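Side-chain contact in beta-galactosidase (Marinomonas sp. ef1, PDB 6Y2K), which hydrolyses terminal, non-reducing beta-D-galactose residues of beta-galactosides as a cold-active, hexameric GH42 enzyme from an Antarctic Marinomonas: residues S15-V18 with E19-Q22. Numbering follows the deposited sequence.
Sequences SRWV and EDAQ
Arg-16 reaches forward alongside helix 17-27 and grips Asp-20: Arg-16 NH2 lies 2.7 Å from Asp-20 OD1 in a salt bridge. The two side chains cross at about a right angle, with the guanidinium and carboxylate planes 58° apart; NH2 meets OD1 on the syn side but well out of the carboxylate plane. Bends at chi2 (-70°) and chi3 (-49°) fold the arginine back toward the helix. Glu-19 runs beside it, pointing the same way, and Glu-19 CG lies over one face of the guanidinium, 3.8 Å from Arg-16 NH1. The Glu-19 carboxylate holds back from the guanidinium: OE2 reaches NH2 through a water and forms a salt bridge with Arg-26. A second water binds Asp-20 OD2 at 2.8 Å and, weakly, Arg-16 NE. Beneath the side chains, Asp-20 N donates to Arg-16 O at 2.9 Å, so one residue pair is joined through backbone and side chain alike. An alanine in place of Arg-16 would probably leave Asp-20 OD1 without its cationic mate and take away the flat face on which Glu-19 CG packs. Tyr-7 OH and Trp-354 NE1 also bind the buried Asp-20 carboxylate, which therefore ties helix 17-27 of the barrel to the loops after strands 2-6 and 348-352. With an arginine and these neutral partners around it, that carboxylate is likely to stay ionised.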
ATOM      1  N   SER A  15      48.915   5.742  37.973  1.00 22.47           N
ATOM      2  CA  SER A  15      49.188   7.134  37.594  1.00 22.99           C
ATOM      3  C   SER A  15      47.948   7.951  37.153  1.00 23.20           C
ATOM      4  O   SER A  15      47.997   9.181  37.155  1.00 23.74           O
ATOM      5  CB  SER A  15      50.256   7.173  36.496  1.00 23.10           C
ATOM      6  OG  SER A  15      49.833   6.472  35.335  1.00 23.65           O
ATOM      7  N   ARG A  16      46.860   7.272  36.779  1.00 22.82           N
ATOM      8  CA  ARG A  16      45.568   7.913  36.468  1.00 22.45           C
ATOM      9  C   ARG A  16      44.679   8.205  37.673  1.00 21.80           C
ATOM     10  O   ARG A  16      43.793   9.056  37.579  1.00 22.05           O
ATOM     11  CB  ARG A  16      44.743   7.040  35.495  1.00 22.98           C
ATOM     12  CG  ARG A  16      45.157   7.124  34.033  1.00 23.62           C
ATOM     13  CD  ARG A  16      44.836   8.464  33.389  1.00 24.14           C
ATOM     14  NE  ARG A  16      43.453   8.879  33.632  1.00 25.45           N
ATOM     15  CZ  ARG A  16      42.935  10.054  33.281  1.00 25.46           C
ATOM     16  NH1 ARG A  16      43.662  10.952  32.616  1.00 25.77           N
ATOM     17  NH2 ARG A  16      41.668  10.320  33.577  1.00 25.30           N
ATOM     18  N   TRP A  17      44.889   7.505  38.788  1.00 21.05           N
ATOM     19  CA  TRP A  17      43.882   7.436  39.858  1.00 20.96           C
ATOM     20  C   TRP A  17      43.550   8.767  40.549  1.00 20.98           C
ATOM     21  O   TRP A  17      42.370   9.056  40.811  1.00 19.10           O
ATOM     22  CB  TRP A  17      44.295   6.389  40.902  1.00 21.39           C
ATOM     23  CG  TRP A  17      44.236   4.953  40.418  1.00 21.85           C
ATOM     24  CD1 TRP A  17      43.956   4.511  39.151  1.00 21.62           C
ATOM     25  CD2 TRP A  17      44.496   3.781  41.198  1.00 21.83           C
ATOM     26  NE1 TRP A  17      44.006   3.144  39.105  1.00 21.74           N
ATOM     27  CE2 TRP A  17      44.335   2.667  40.345  1.00 22.05           C
ATOM     28  CE3 TRP A  17      44.836   3.563  42.540  1.00 21.70           C
ATOM     29  CZ2 TRP A  17      44.509   1.349  40.790  1.00 21.91           C
ATOM     30  CZ3 TRP A  17      45.011   2.251  42.982  1.00 21.70           C
ATOM     31  CH2 TRP A  17      44.842   1.164  42.110  1.00 21.80           C
ATOM     32  N   VAL A  18      44.565   9.573  40.857  1.00 21.34           N
ATOM     33  CA  VAL A  18      44.315  10.855  41.536  1.00 22.45           C
ATOM     34  C   VAL A  18      43.544  11.788  40.595  1.00 22.45           C
ATOM     35  O   VAL A  18      42.556  12.400  41.003  1.00 22.55           O
ATOM     36  CB  VAL A  18      45.610  11.541  42.031  1.00 23.45           C
ATOM     37  CG1 VAL A  18      45.311  12.926  42.602  1.00 23.73           C
ATOM     38  CG2 VAL A  18      46.299  10.684  43.086  1.00 24.34           C
ATOM     39  N   GLU A  19      44.011  11.883  39.352  1.00 23.16           N
ATOM     40  CA  GLU A  19      43.332  12.662  38.309  1.00 24.85           C
ATOM     41  C   GLU A  19      41.870  12.227  38.103  1.00 22.83           C
ATOM     42  O   GLU A  19      41.000  13.083  37.973  1.00 22.55           O
ATOM     43  CB  GLU A  19      44.109  12.584  36.981  1.00 27.02           C
ATOM     44  CG  GLU A  19      43.395  13.137  35.739  1.00 30.24           C
ATOM     45  CD  GLU A  19      42.986  14.600  35.863  1.00 32.82           C
ATOM     46  OE1 GLU A  19      43.658  15.335  36.624  1.00 37.77           O
ATOM     47  OE2 GLU A  19      42.005  15.020  35.197  1.00 32.55           O
ATOM     48  N   ASP A  20      41.614  10.916  38.065  1.00 21.58           N
ATOM     49  CA  ASP A  20      40.252  10.402  37.874  1.00 20.95           C
ATOM     50  C   ASP A  20      39.343  10.962  38.964  1.00 20.36           C
ATOM     51  O   ASP A  20      38.275  11.499  38.669  1.00 19.65           O
ATOM     52  CB  ASP A  20      40.188   8.860  37.908  1.00 20.99           C
ATOM     53  CG  ASP A  20      40.688   8.190  36.619  1.00 21.48           C
ATOM     54  OD1 ASP A  20      40.565   8.761  35.512  1.00 22.63           O
ATOM     55  OD2 ASP A  20      41.171   7.049  36.719  1.00 21.01           O
ATOM     56  N   ALA A  21      39.783  10.846  40.215  1.00 19.91           N
ATOM     57  CA  ALA A  21      38.984  11.267  41.363  1.00 20.27           C
ATOM     58  C   ALA A  21      38.734  12.779  41.388  1.00 20.34           C
ATOM     59  O   ALA A  21      37.631  13.219  41.711  1.00 21.29           O
ATOM     60  CB  ALA A  21      39.640  10.808  42.660  1.00 20.36           C
ATOM     61  N   GLN A  22      39.752  13.563  41.035  1.00 21.17           N
ATOM     62  CA  GLN A  22      39.631  15.031  40.952  1.00 21.50           C
ATOM     63  C   GLN A  22      38.647  15.441  39.849  1.00 20.68           C
ATOM     64  O   GLN A  22      37.789  16.290  40.063  1.00 20.71           O
ATOM     65  CB  GLN A  22      41.002  15.679  40.710  1.00 21.99           C
ATOM     66  CG  GLN A  22      41.936  15.574  41.909  1.00 22.59           C
ATOM     67  CD  GLN A  22      43.362  16.020  41.623  1.00 23.69           C
ATOM     68  OE1 GLN A  22      43.866  15.903  40.499  1.00 23.92           O
ATOM     69  NE2 GLN A  22      44.027  16.519  42.659  1.00 24.27           N
TER
HETATM   70  O   HOH W   1      46.680  11.099  38.559  1.00 19.05           O
HETATM   71  O   HOH W   2      41.355   6.251  34.022  1.00 18.28           O
HETATM   72  O   HOH W   3      40.816  13.256  33.407  1.00 36.42           O